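Local structure of plasmin and fibronectin-binding protein A (Streptococcus pneumoniae, 4MR0) at residues D137-A142 with V164-H169; G209-I214 with G249-V254; I256-F261 with N282-G287; V151-G156 with A178-G183. The protein acts as a fibronectin-dependent adhesin and invasin of the bacterial surface, binding human fibronectin, plasmin, plasminogen and serum albumin. One frame throughout, in Å; residues are numbered along the deposited sequence.

Interaction 1: D137-A142 with V164-H169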
loop_
_atom_site.group_PDB
_atom_site.type_symbol
_atom_site.label_atom_id
_atom_site.label_comp_id
_atom_site.label_asym_id
_atom_site.label_seq_id
_atom_site.Cartn_x
_atom_site.Cartn_y
_atom_site.Cartn_z
ATOM N N ASP A 137 11.162 -19.071 22.400
ATOM C CA ASP A 137 11.916 -20.305 22.611
ATOM C C ASP A 137 11.560 -21.335 21.541
ATOM O O ASP A 137 12.412 -22.100 21.093
ATOM C CB ASP A 137 11.635 -20.889 24.006
ATOM C CG ASP A 137 12.071 -19.960 25.129
ATOM O OD1 ASP A 137 13.058 -19.221 24.943
ATOM O OD2 ASP A 137 11.432 -19.980 26.205
ATOM N N ALA A 138 10.296 -21.353 21.135
ATOM C CA ALA A 138 9.848 -22.281 20.110
ATOM C C ALA A 138 10.557 -21.940 18.805
ATOM O O ALA A 138 11.107 -22.812 18.134
ATOM C CB ALA A 138 8.341 -22.180 19.927
ATOM N N ILE A 139 10.542 -20.656 18.455
ATOM C CA ILE A 139 11.183 -20.191 17.236
ATOM C C ILE A 139 12.680 -20.479 17.264
ATOM O O ILE A 139 13.240 -20.979 16.290
ATOM C CB ILE A 139 10.953 -18.672 17.040
ATOM C CG1 ILE A 139 9.469 -18.405 16.754
ATOM C CG2 ILE A 139 11.807 -18.154 15.899
ATOM C CD1 ILE A 139 9.111 -16.940 16.709
ATOM N N ASP A 140 13.324 -20.163 18.383
ATOM C CA ASP A 140 14.760 -20.393 18.518
ATOM C C ASP A 140 15.134 -21.856 18.311
ATOM O O ASP A 140 16.134 -22.159 17.663
ATOM C CB ASP A 140 15.248 -19.920 19.891
ATOM C CG ASP A 140 15.235 -18.410 20.022
ATOM O OD1 ASP A 140 14.978 -17.730 19.005
ATOM O OD2 ASP A 140 15.489 -17.901 21.137
ATOM N N ALA A 141 14.333 -22.763 18.858
ATOM C CA ALA A 141 14.600 -24.190 18.703
ATOM C C ALA A 141 14.401 -24.601 17.248
ATOM O O ALA A 141 15.178 -25.386 16.699
ATOM C CB ALA A 141 13.673 -24.997 19.603
ATOM N N ALA A 142 13.357 -24.062 16.622
ATOM C CA ALA A 142 13.059 -24.380 15.233
ATOM C C ALA A 142 14.194 -23.912 14.325
ATOM O O ALA A 142 14.565 -24.600 13.371
ATOM C CB ALA A 142 11.750 -23.723 14.818
ATOM N N VAL A 164 8.600 -10.223 19.190
ATOM C CA VAL A 164 9.004 -11.589 18.881
ATOM C C VAL A 164 9.904 -11.486 17.649
ATOM O O VAL A 164 9.596 -10.745 16.711
ATOM C CB VAL A 164 7.777 -12.465 18.532
ATOM C CG1 VAL A 164 8.233 -13.851 18.085
ATOM C CG2 VAL A 164 6.847 -12.560 19.739
ATOM N N PHE A 165 11.010 -12.219 17.647
ATOM C CA PHE A 165 11.934 -12.161 16.527
ATOM C C PHE A 165 11.937 -13.418 15.677
ATOM O O PHE A 165 12.258 -14.508 16.155
ATOM C CB PHE A 165 13.338 -11.869 17.055
ATOM C CG PHE A 165 13.398 -10.636 17.902
ATOM C CD1 PHE A 165 13.277 -9.376 17.324
ATOM C CD2 PHE A 165 13.509 -10.732 19.290
ATOM C CE1 PHE A 165 13.250 -8.230 18.113
ATOM C CE2 PHE A 165 13.484 -9.588 20.090
ATOM C CZ PHE A 165 13.357 -8.334 19.497
ATOM N N LEU A 166 11.559 -13.258 14.413
ATOM C CA LEU A 166 11.531 -14.370 13.482
ATOM C C LEU A 166 12.980 -14.684 13.144
ATOM O O LEU A 166 13.835 -13.797 13.187
ATOM C CB LEU A 166 10.763 -13.976 12.219
ATOM C CG LEU A 166 9.312 -13.547 12.482
ATOM C CD1 LEU A 166 8.677 -13.067 11.186
ATOM C CD2 LEU A 166 8.523 -14.716 13.076
ATOM N N LYS A 167 13.263 -15.943 12.829
ATOM C CA LYS A 167 14.628 -16.336 12.502
ATOM C C LYS A 167 14.619 -17.060 11.173
ATOM O O LYS A 167 13.571 -17.519 10.713
ATOM C CB LYS A 167 15.197 -17.260 13.581
ATOM C CG LYS A 167 15.175 -16.697 15.001
ATOM C CD LYS A 167 16.176 -15.571 15.186
ATOM C CE LYS A 167 16.230 -15.107 16.638
ATOM N NZ LYS A 167 16.722 -16.180 17.551
ATOM N N SER A 168 15.790 -17.156 10.554
ATOM C CA SER A 168 15.918 -17.840 9.277
ATOM C C SER A 168 15.501 -19.303 9.365
ATOM O O SER A 168 15.750 -19.977 10.370
ATOM C CB SER A 168 17.362 -17.768 8.773
ATOM O OG SER A 168 17.688 -16.462 8.334
ATOM N N HIS A 169 14.869 -19.774 8.297
ATOM C CA HIS A 169 14.417 -21.153 8.175
ATOM C C HIS A 169 13.385 -21.593 9.215
ATOM O O HIS A 169 13.379 -22.748 9.645
ATOM C CB HIS A 169 15.631 -22.088 8.190
ATOM C CG HIS A 169 16.655 -21.750 7.149
ATOM N ND1 HIS A 169 16.390 -21.818 5.798
ATOM C CD2 HIS A 169 17.922 -21.285 7.261
ATOM C CE1 HIS A 169 17.450 -21.408 5.122
ATOM N NE2 HIS A 169 18.392 -21.077 5.986
HETATM O O HOH W 1 15.146 -24.340 10.750
#

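Interaction 2: G209-I214 with G249-V254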
loop_
_atom_site.group_PDB
_atom_site.type_symbol
_atom_site.label_atom_id
_atom_site.label_comp_id
_atom_site.label_asym_id
_atom_site.label_seq_id
_atom_site.Cartn_x
_atom_site.Cartn_y
_atom_site.Cartn_z
ATOM N N GLY A 209 21.474 -8.277 10.182
ATOM C CA GLY A 209 22.136 -9.078 9.168
ATOM C C GLY A 209 21.065 -9.694 8.285
ATOM O O GLY A 209 19.880 -9.601 8.614
ATOM N N PRO A 210 21.435 -10.317 7.159
ATOM C CA PRO A 210 20.444 -10.932 6.275
ATOM C C PRO A 210 19.783 -12.168 6.888
ATOM O O PRO A 210 20.421 -12.934 7.609
ATOM C CB PRO A 210 21.259 -11.268 5.022
ATOM C CG PRO A 210 22.620 -11.542 5.579
ATOM C CD PRO A 210 22.790 -10.427 6.586
ATOM N N THR A 211 18.495 -12.340 6.606
ATOM C CA THR A 211 17.739 -13.488 7.087
ATOM C C THR A 211 17.006 -14.018 5.868
ATOM O O THR A 211 16.901 -13.324 4.850
ATOM C CB THR A 211 16.705 -13.108 8.166
ATOM O OG1 THR A 211 15.876 -12.040 7.686
ATOM C CG2 THR A 211 17.404 -12.692 9.454
ATOM N N GLU A 212 16.498 -15.239 5.950
ATOM C CA GLU A 212 15.815 -15.797 4.797
ATOM C C GLU A 212 15.015 -17.051 5.108
ATOM O O GLU A 212 15.181 -17.678 6.159
ATOM C CB GLU A 212 16.836 -16.122 3.703
ATOM C CG GLU A 212 17.725 -17.310 4.029
ATOM C CD GLU A 212 18.750 -17.586 2.943
ATOM O OE1 GLU A 212 19.846 -16.986 2.983
ATOM O OE2 GLU A 212 18.452 -18.396 2.037
ATOM N N ASP A 213 14.140 -17.395 4.169
ATOM C CA ASP A 213 13.310 -18.585 4.270
ATOM C C ASP A 213 12.459 -18.574 5.536
ATOM O O ASP A 213 12.615 -19.421 6.420
ATOM C CB ASP A 213 14.213 -19.821 4.224
ATOM C CG ASP A 213 13.431 -21.110 4.147
ATOM O OD1 ASP A 213 12.349 -21.119 3.510
ATOM O OD2 ASP A 213 13.913 -22.115 4.712
ATOM N N ILE A 214 11.567 -17.595 5.617
ATOM C CA ILE A 214 10.679 -17.454 6.764
ATOM C C ILE A 214 9.240 -17.460 6.258
ATOM O O ILE A 214 8.924 -16.785 5.280
ATOM C CB ILE A 214 10.931 -16.114 7.501
ATOM C CG1 ILE A 214 12.371 -16.065 8.016
ATOM C CG2 ILE A 214 9.960 -15.960 8.661
ATOM C CD1 ILE A 214 12.801 -14.700 8.516
ATOM N N GLY A 249 12.904 -6.614 7.549
ATOM C CA GLY A 249 14.016 -5.858 7.002
ATOM C C GLY A 249 15.216 -6.707 6.644
ATOM O O GLY A 249 15.574 -7.630 7.379
ATOM N N ASN A 250 15.837 -6.390 5.512
ATOM C CA ASN A 250 17.011 -7.115 5.039
ATOM C C ASN A 250 16.726 -8.613 4.987
ATOM O O ASN A 250 17.608 -9.433 5.254
ATOM C CB ASN A 250 18.208 -6.845 5.972
ATOM C CG ASN A 250 19.556 -7.033 5.276
ATOM O OD1 ASN A 250 20.610 -7.097 5.928
ATOM N ND2 ASN A 250 19.530 -7.112 3.954
ATOM N N SER A 251 15.501 -8.973 4.619
ATOM C CA SER A 251 15.127 -10.379 4.559
ATOM C C SER A 251 14.986 -10.908 3.132
ATOM O O SER A 251 14.937 -10.138 2.165
ATOM C CB SER A 251 13.824 -10.597 5.332
ATOM O OG SER A 251 13.759 -11.911 5.854
ATOM N N ASN A 252 14.914 -12.233 3.013
ATOM C CA ASN A 252 14.801 -12.900 1.719
ATOM C C ASN A 252 13.830 -14.077 1.794
ATOM O O ASN A 252 13.847 -14.836 2.761
ATOM C CB ASN A 252 16.170 -13.438 1.303
ATOM C CG ASN A 252 17.242 -12.370 1.286
ATOM O OD1 ASN A 252 17.341 -11.592 0.332
ATOM N ND2 ASN A 252 18.054 -12.319 2.350
ATOM N N ASN A 253 12.997 -14.230 0.769
ATOM C CA ASN A 253 12.050 -15.336 0.717
ATOM C C ASN A 253 11.186 -15.403 1.966
ATOM O O ASN A 253 11.303 -16.324 2.777
ATOM C CB ASN A 253 12.807 -16.655 0.525
ATOM C CG ASN A 253 13.501 -16.734 -0.820
ATOM O OD1 ASN A 253 14.698 -17.016 -0.905
ATOM N ND2 ASN A 253 12.745 -16.491 -1.883
ATOM N N VAL A 254 10.323 -14.409 2.120
ATOM C CA VAL A 254 9.419 -14.345 3.260
ATOM C C VAL A 254 8.009 -14.515 2.728
ATOM O O VAL A 254 7.622 -13.858 1.757
ATOM C CB VAL A 254 9.526 -12.985 3.980
ATOM C CG1 VAL A 254 8.569 -12.939 5.164
ATOM C CG2 VAL A 254 10.961 -12.761 4.447
HETATM O O HOH W 2 16.801 -9.670 8.498
HETATM O O HOH W 3 15.863 -18.619 1.299
#

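Interaction 3: I256-F261 with N282-G287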
loop_
_atom_site.group_PDB
_atom_site.type_symbol
_atom_site.label_atom_id
_atom_site.label_comp_id
_atom_site.label_asym_id
_atom_site.label_seq_id
_atom_site.Cartn_x
_atom_site.Cartn_y
_atom_site.Cartn_z
ATOM N N ILE A 256 3.908 -14.591 3.878
ATOM C CA ILE A 256 2.869 -14.359 4.880
ATOM C C ILE A 256 1.553 -14.657 4.169
ATOM O O ILE A 256 1.246 -14.041 3.153
ATOM C CB ILE A 256 2.850 -12.889 5.365
ATOM C CG1 ILE A 256 4.129 -12.576 6.152
ATOM C CG2 ILE A 256 1.619 -12.642 6.224
ATOM C CD1 ILE A 256 4.239 -11.127 6.592
ATOM N N LYS A 257 0.781 -15.600 4.688
ATOM C CA LYS A 257 -0.471 -15.929 4.035
ATOM C C LYS A 257 -1.592 -16.362 4.956
ATOM O O LYS A 257 -1.364 -16.913 6.030
ATOM C CB LYS A 257 -0.228 -17.002 2.978
ATOM C CG LYS A 257 0.492 -18.231 3.482
ATOM C CD LYS A 257 1.008 -19.060 2.306
ATOM C CE LYS A 257 -0.116 -19.460 1.361
ATOM N NZ LYS A 257 0.393 -20.175 0.152
ATOM N N ASN A 258 -2.808 -16.098 4.499
ATOM C CA ASN A 258 -4.026 -16.427 5.224
ATOM C C ASN A 258 -3.998 -15.932 6.663
ATOM O O ASN A 258 -4.244 -16.686 7.610
ATOM C CB ASN A 258 -4.275 -17.936 5.184
ATOM C CG ASN A 258 -5.670 -18.305 5.662
ATOM O OD1 ASN A 258 -6.620 -17.550 5.475
ATOM N ND2 ASN A 258 -5.799 -19.478 6.269
ATOM N N VAL A 259 -3.700 -14.649 6.820
ATOM C CA VAL A 259 -3.663 -14.040 8.138
ATOM C C VAL A 259 -4.665 -12.894 8.194
ATOM O O VAL A 259 -4.809 -12.142 7.233
ATOM C CB VAL A 259 -2.272 -13.457 8.469
ATOM C CG1 VAL A 259 -2.302 -12.847 9.869
ATOM C CG2 VAL A 259 -1.199 -14.537 8.363
ATOM N N THR A 260 -5.362 -12.772 9.318
ATOM C CA THR A 260 -6.317 -11.688 9.495
ATOM C C THR A 260 -5.652 -10.662 10.412
ATOM O O THR A 260 -5.381 -10.957 11.570
ATOM C CB THR A 260 -7.626 -12.199 10.149
ATOM O OG1 THR A 260 -8.252 -13.142 9.275
ATOM C CG2 THR A 260 -8.590 -11.044 10.402
ATOM N N PHE A 261 -5.379 -9.472 9.888
ATOM C CA PHE A 261 -4.747 -8.404 10.664
ATOM C C PHE A 261 -5.810 -7.429 11.142
ATOM O O PHE A 261 -6.538 -6.856 10.332
ATOM C CB PHE A 261 -3.739 -7.641 9.809
ATOM C CG PHE A 261 -2.643 -8.495 9.258
ATOM C CD1 PHE A 261 -2.846 -9.259 8.110
ATOM C CD2 PHE A 261 -1.390 -8.504 9.866
ATOM C CE1 PHE A 261 -1.815 -10.021 7.576
ATOM C CE2 PHE A 261 -0.351 -9.263 9.345
ATOM C CZ PHE A 261 -0.563 -10.022 8.188
ATOM N N ASN A 282 -3.578 -14.019 0.299
ATOM C CA ASN A 282 -4.855 -14.439 0.881
ATOM C C ASN A 282 -5.099 -13.990 2.324
ATOM O O ASN A 282 -5.609 -14.752 3.151
ATOM C CB ASN A 282 -4.945 -15.968 0.775
ATOM C CG ASN A 282 -6.345 -16.495 1.035
ATOM O OD1 ASN A 282 -7.335 -15.894 0.620
ATOM N ND2 ASN A 282 -6.432 -17.635 1.713
ATOM N N SER A 283 -4.761 -12.738 2.610
ATOM C CA SER A 283 -4.919 -12.191 3.946
ATOM C C SER A 283 -5.964 -11.089 3.974
ATOM O O SER A 283 -6.422 -10.621 2.928
ATOM C CB SER A 283 -3.581 -11.641 4.448
ATOM O OG SER A 283 -2.633 -12.685 4.576
ATOM N N ARG A 284 -6.317 -10.675 5.187
ATOM C CA ARG A 284 -7.311 -9.638 5.406
ATOM C C ARG A 284 -6.759 -8.579 6.351
ATOM O O ARG A 284 -6.247 -8.897 7.428
ATOM C CB ARG A 284 -8.576 -10.258 6.013
ATOM C CG ARG A 284 -9.261 -11.272 5.096
ATOM C CD ARG A 284 -9.909 -12.388 5.908
ATOM N NE ARG A 284 -8.911 -13.248 6.546
ATOM C CZ ARG A 284 -8.120 -14.100 5.892
ATOM N NH1 ARG A 284 -8.205 -14.221 4.570
ATOM N NH2 ARG A 284 -7.243 -14.834 6.564
ATOM N N PHE A 285 -6.864 -7.322 5.940
ATOM C CA PHE A 285 -6.386 -6.205 6.739
ATOM C C PHE A 285 -7.613 -5.414 7.151
ATOM O O PHE A 285 -8.145 -4.609 6.386
ATOM C CB PHE A 285 -5.406 -5.364 5.918
ATOM C CG PHE A 285 -4.163 -6.115 5.538
ATOM C CD1 PHE A 285 -4.190 -7.059 4.510
ATOM C CD2 PHE A 285 -2.995 -5.955 6.267
ATOM C CE1 PHE A 285 -3.064 -7.828 4.215
ATOM C CE2 PHE A 285 -1.862 -6.716 5.982
ATOM C CZ PHE A 285 -1.899 -7.659 4.960
ATOM N N LEU A 286 -8.048 -5.661 8.382
ATOM C CA LEU A 286 -9.250 -5.047 8.911
ATOM C C LEU A 286 -9.092 -3.971 9.977
ATOM O O LEU A 286 -8.752 -4.263 11.127
ATOM C CB LEU A 286 -10.159 -6.152 9.459
ATOM C CG LEU A 286 -10.344 -7.383 8.563
ATOM C CD1 LEU A 286 -11.223 -8.399 9.279
ATOM C CD2 LEU A 286 -10.968 -6.969 7.226
ATOM N N GLY A 287 -9.351 -2.728 9.583
ATOM C CA GLY A 287 -9.314 -1.621 10.521
ATOM C C GLY A 287 -8.011 -0.959 10.907
ATOM O O GLY A 287 -6.992 -1.606 11.180
HETATM O O HOH W 4 -6.480 -16.457 8.973
HETATM O O HOH W 5 -5.693 -3.582 9.861
#

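Interaction 4: V151-G156 with A178-G183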
loop_
_atom_site.group_PDB
_atom_site.type_symbol
_atom_site.label_atom_id
_atom_site.label_comp_id
_atom_site.label_asym_id
_atom_site.label_seq_id
_atom_site.Cartn_x
_atom_site.Cartn_y
_atom_site.Cartn_z
ATOM N N VAL A 151 6.881 -24.444 13.521
ATOM C CA VAL A 151 6.305 -24.058 14.806
ATOM C C VAL A 151 4.786 -23.971 14.640
ATOM O O VAL A 151 4.297 -23.395 13.669
ATOM C CB VAL A 151 6.853 -22.688 15.271
ATOM C CG1 VAL A 151 6.163 -22.251 16.557
ATOM C CG2 VAL A 151 8.359 -22.781 15.492
ATOM N N TYR A 152 4.040 -24.545 15.581
ATOM C CA TYR A 152 2.583 -24.523 15.488
ATOM C C TYR A 152 1.904 -23.805 16.650
ATOM O O TYR A 152 2.389 -23.834 17.782
ATOM C CB TYR A 152 2.048 -25.955 15.394
ATOM C CG TYR A 152 0.546 -26.036 15.241
ATOM C CD1 TYR A 152 -0.081 -25.607 14.069
ATOM C CD2 TYR A 152 -0.253 -26.528 16.276
ATOM C CE1 TYR A 152 -1.468 -25.665 13.930
ATOM C CE2 TYR A 152 -1.643 -26.589 16.149
ATOM C CZ TYR A 152 -2.241 -26.156 14.977
ATOM O OH TYR A 152 -3.614 -26.202 14.858
ATOM N N PHE A 153 0.780 -23.160 16.354
ATOM C CA PHE A 153 0.003 -22.435 17.350
ATOM C C PHE A 153 -1.412 -23.007 17.438
ATOM O O PHE A 153 -2.214 -22.835 16.517
ATOM C CB PHE A 153 -0.122 -20.945 16.995
ATOM C CG PHE A 153 1.154 -20.156 17.147
ATOM C CD1 PHE A 153 2.196 -20.300 16.234
ATOM C CD2 PHE A 153 1.290 -19.237 18.181
ATOM C CE1 PHE A 153 3.361 -19.535 16.349
ATOM C CE2 PHE A 153 2.449 -18.463 18.308
ATOM C CZ PHE A 153 3.483 -18.612 17.392
ATOM N N PRO A 154 -1.729 -23.711 18.539
ATOM C CA PRO A 154 -3.063 -24.294 18.731
ATOM C C PRO A 154 -4.081 -23.175 18.970
ATOM O O PRO A 154 -3.704 -22.019 19.168
ATOM C CB PRO A 154 -2.886 -25.164 19.979
ATOM C CG PRO A 154 -1.435 -25.564 19.910
ATOM C CD PRO A 154 -0.770 -24.264 19.513
ATOM N N GLU A 155 -5.365 -23.519 18.958
ATOM C CA GLU A 155 -6.414 -22.536 19.200
ATOM C C GLU A 155 -6.099 -21.799 20.495
ATOM O O GLU A 155 -5.598 -22.398 21.449
ATOM C CB GLU A 155 -7.772 -23.226 19.346
ATOM C CG GLU A 155 -8.919 -22.257 19.565
ATOM C CD GLU A 155 -10.231 -22.956 19.880
ATOM O OE1 GLU A 155 -10.470 -24.054 19.327
ATOM O OE2 GLU A 155 -11.028 -22.397 20.668
ATOM N N GLY A 156 -6.393 -20.503 20.531
ATOM C CA GLY A 156 -6.130 -19.727 21.728
ATOM C C GLY A 156 -5.761 -18.288 21.441
ATOM O O GLY A 156 -5.748 -17.858 20.290
ATOM N N ALA A 178 -6.467 -19.339 16.322
ATOM C CA ALA A 178 -5.314 -18.892 17.093
ATOM C C ALA A 178 -5.176 -17.397 16.822
ATOM O O ALA A 178 -5.176 -16.963 15.661
ATOM C CB ALA A 178 -4.053 -19.627 16.651
ATOM N N THR A 179 -5.090 -16.612 17.891
ATOM C CA THR A 179 -4.946 -15.165 17.779
ATOM C C THR A 179 -3.727 -14.674 18.556
ATOM O O THR A 179 -3.547 -15.007 19.728
ATOM C CB THR A 179 -6.191 -14.419 18.339
ATOM O OG1 THR A 179 -7.334 -14.704 17.527
ATOM C CG2 THR A 179 -5.949 -12.917 18.354
ATOM N N ILE A 180 -2.886 -13.884 17.901
ATOM C CA ILE A 180 -1.727 -13.330 18.572
ATOM C C ILE A 180 -2.160 -11.942 19.028
ATOM O O ILE A 180 -2.527 -11.098 18.209
ATOM C CB ILE A 180 -0.520 -13.283 17.614
ATOM C CG1 ILE A 180 -0.062 -14.721 17.338
ATOM C CG2 ILE A 180 0.614 -12.465 18.219
ATOM C CD1 ILE A 180 1.129 -14.837 16.441
ATOM N N LEU A 181 -2.156 -11.718 20.340
ATOM C CA LEU A 181 -2.588 -10.436 20.892
ATOM C C LEU A 181 -1.443 -9.488 21.220
ATOM O O LEU A 181 -0.582 -9.791 22.047
ATOM C CB LEU A 181 -3.433 -10.674 22.150
ATOM C CG LEU A 181 -3.967 -9.439 22.883
ATOM C CD1 LEU A 181 -4.873 -8.626 21.963
ATOM C CD2 LEU A 181 -4.725 -9.887 24.136
ATOM N N ASN A 182 -1.441 -8.325 20.581
ATOM C CA ASN A 182 -0.388 -7.350 20.828
ATOM C C ASN A 182 -0.522 -6.643 22.175
ATOM O O ASN A 182 -1.421 -5.819 22.375
ATOM C CB ASN A 182 -0.351 -6.309 19.714
ATOM C CG ASN A 182 0.703 -5.253 19.958
ATOM O OD1 ASN A 182 1.676 -5.498 20.676
ATOM N ND2 ASN A 182 0.528 -4.079 19.352
ATOM N N GLY A 183 0.385 -6.968 23.093
ATOM C CA GLY A 183 0.372 -6.356 24.410
ATOM C C GLY A 183 1.596 -5.486 24.639
ATOM O O GLY A 183 1.934 -5.159 25.778
#

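Interaction 1: D137-A142 with V164-H169
Ile139 points from helix 132-143 toward the segment 164-169 and divides its two branches between different partners. Its CG1 arm, extended to CD1 (chi2 173°), carries that methyl against CG1 of Val164, 3.5 Å away and closer than two methyls normally pack; CD2 of Leu166 stands farther off, 4.3 Å from the same CD1. The other branch, CG2, rests on the aliphatic part of Lys167, 3.8 Å from its CG, the two side chains crossing at about a right angle. Lys167 then bends at chi2 and again at chi4 (64°), which brings its ammonium group to Asp140. There NZ forms a salt bridge of 2.7 Å with OD1, approaching from above the carboxylate plane, 49° out of it. Neighbouring residues of the helix thus meet 164-169 with an apolar branch and an acid side by side. Farther along, a water donates to both Ala142 O (2.7 Å) and His169 O (2.6 Å), bridging the two backbones. The helix lies at the N-terminal end of the right-handed parallel beta-helix, where Val164 and Leu166 also pack on Phe194 of strand 194-195, and Leu166 reaches Ile214 of strand 211-217.

Interaction 2: G209-I214 with G249-V254
Thr211 and Ser251 meet through their hydroxyls, OG1 and OG lying 2.8 Å apart in a hydrogen bond in which either could be the donor. At chi1 -151° the hydroxyl of Ser251 swings opposite its backbone N and reaches Thr211 on the face shared with Ile214 and Val254. The carbonyl oxygen of Thr211 receives the side-chain amide of Asn252: ND2 donates over 2.9 Å, tilted 30° from the carbonyl plane, while the backbone N of Asn252 adds a weak bond to the same oxygen.

Backbone bonds are firmer toward the far end, where Asp213 N donates to Asn252 O (2.9 Å) and Ile214 N to Asn253 O (3.1 Å). This is the parallel pairing of successive coils in a right-handed beta-helix, the fold of the pectate lyase-like families, and the chain turns a corner at Asn253, within the first PbH1 repeat. Asp213 and Asn253, neighbours in register with CA atoms 5.0 Å apart, both have left-handed backbone angles, consistent with stacked bends of successive coils.

CA-H...O contacts recur along the pair: Glu212 CA lies 3.0 Å from Asn252 O, and Val254 CA leans on Ile214 O. Apolar contact is slight, with Glu212 CB 3.7 Å from Asn252 CB.

Water completes the contact. One molecule hydrogen-bonds to Thr211 OG1 at 2.7 Å; another donates to both Glu212 OE2 and Asn253 OD1, joining side chains at the outer face. The side chain of Asp213 leaves the backbone away from 249-254, and its carboxylate hydrogen-bonds to His169.

Interaction 3: I256-F261 with N282-G287
Arg284 reaches across to Thr260 and Asn258 with a chain that bends at chi2 and chi3. From CB it leaves the strand on the face it shares with Thr260, and by CD it is 3.8 Å from Thr260 OG1. The next atom, NE, makes the principal bond: it donates to that OG1 over 2.8 Å, nearly straight at 167°, with the oxygen in the guanidinium plane. CZ follows, 3.5 Å from Thr260 OG1, and Val259 O lies over one face of the guanidinium. NH2 goes on to Asn258 OD1 at 3.0 Å, approaching from above the amide carbonyl plane, and also donates a weak bond to a water that in turn donates to Asn258 O. NH1 turns back to Asn282 O of its own segment, so all three nitrogens are engaged and the flat group is fixed in rotation.

Beneath this polar layer the backbones pair as parallel strands of adjacent coils in a right-handed beta-helix, the segment 256-261 belonging to the first PbH1 repeat. Arg284 N donates to Val259 O, Phe261 N to Arg284 O and Leu286 N to Phe261 O, while Val259 N donates to Ser283 OG, which is also hydrogen-bonded to Asp281 O.

The opposite face turns inward. Phe261 and Phe285 point the same way with planes 7° apart and centroids separated by 4.5 Å, near-parallel rings displaced past one another and touching through Phe261 CD1 and Phe285 CE2 (3.5 Å). Val259 CG1 covers the other side of the Phe261 ring. Phe285 in turn stacks on Phe336, carrying the row of aromatic rings to the following coil through the core.

Interaction 4: V151-G156 with A178-G183
Gly156 O accepts the backbone N-H of Thr179 over 2.8 Å, with an angle of 161° at the hydrogen and the donor lying nearly along the C=O axis. The same oxygen is also approached by the CA of Ala178 at 3.4 Å. Together these contacts pair Gly156 with Ala178 in parallel, where strands 156-160 and 178-182 run beside each other on successive coils of the beta-helix. Gly156 holds backbone angles (147°/-178°) open to glycine but sterically unfavourable for residues with a side chain.

Before Gly156, the methyl of Ala178 rests against two carbonyl oxygens, its CB 3.5 Å from Pro154 O and 3.7 Å from Phe153 O, and Phe153 adds the apolar part, with its CB a little farther off. Phe153 points toward the segment 178-183; its CG stands anti to the carbonyl carbon (chi1 -71°), and the ring carries CE2 to 4.3 Å from Ile180 CD1, an oblique approach. Inside the coil the same ring meets Tyr158 edge-to-face and packs on Leu172 and Leu174 of strand 170-174, while Ile180 also touches Leu174.

One short, fairly straight backbone bond therefore sets the pairing at the start of the new strand, and the rest is a methyl against carbonyl oxygens and a few distant apolar contacts, with the methyl of Ala178 lying in the bend at Pro154.

All four contacts lie in the N-terminal half of the beta-helix and differ by where they meet its coils. Interaction 1 sets the N-terminal helix against the first coils of the beta-helix, with a buried apolar side and a salt bridge at its more exposed edge; interaction 4 shares its packing, since Val151 rests on Ala138 and Ala142. Interactions 2, 3 and 4 join parallel strands of neighbouring coils. Interaction 2, at an outer corner, is largely polar and water-bridged, and it touches interaction 1 through His169 with Asp213 and Ser168 with Glu212. Interaction 3 follows it directly in sequence, combining a surface arginine network with aromatic core packing, whereas interaction 4 is mainly apolar.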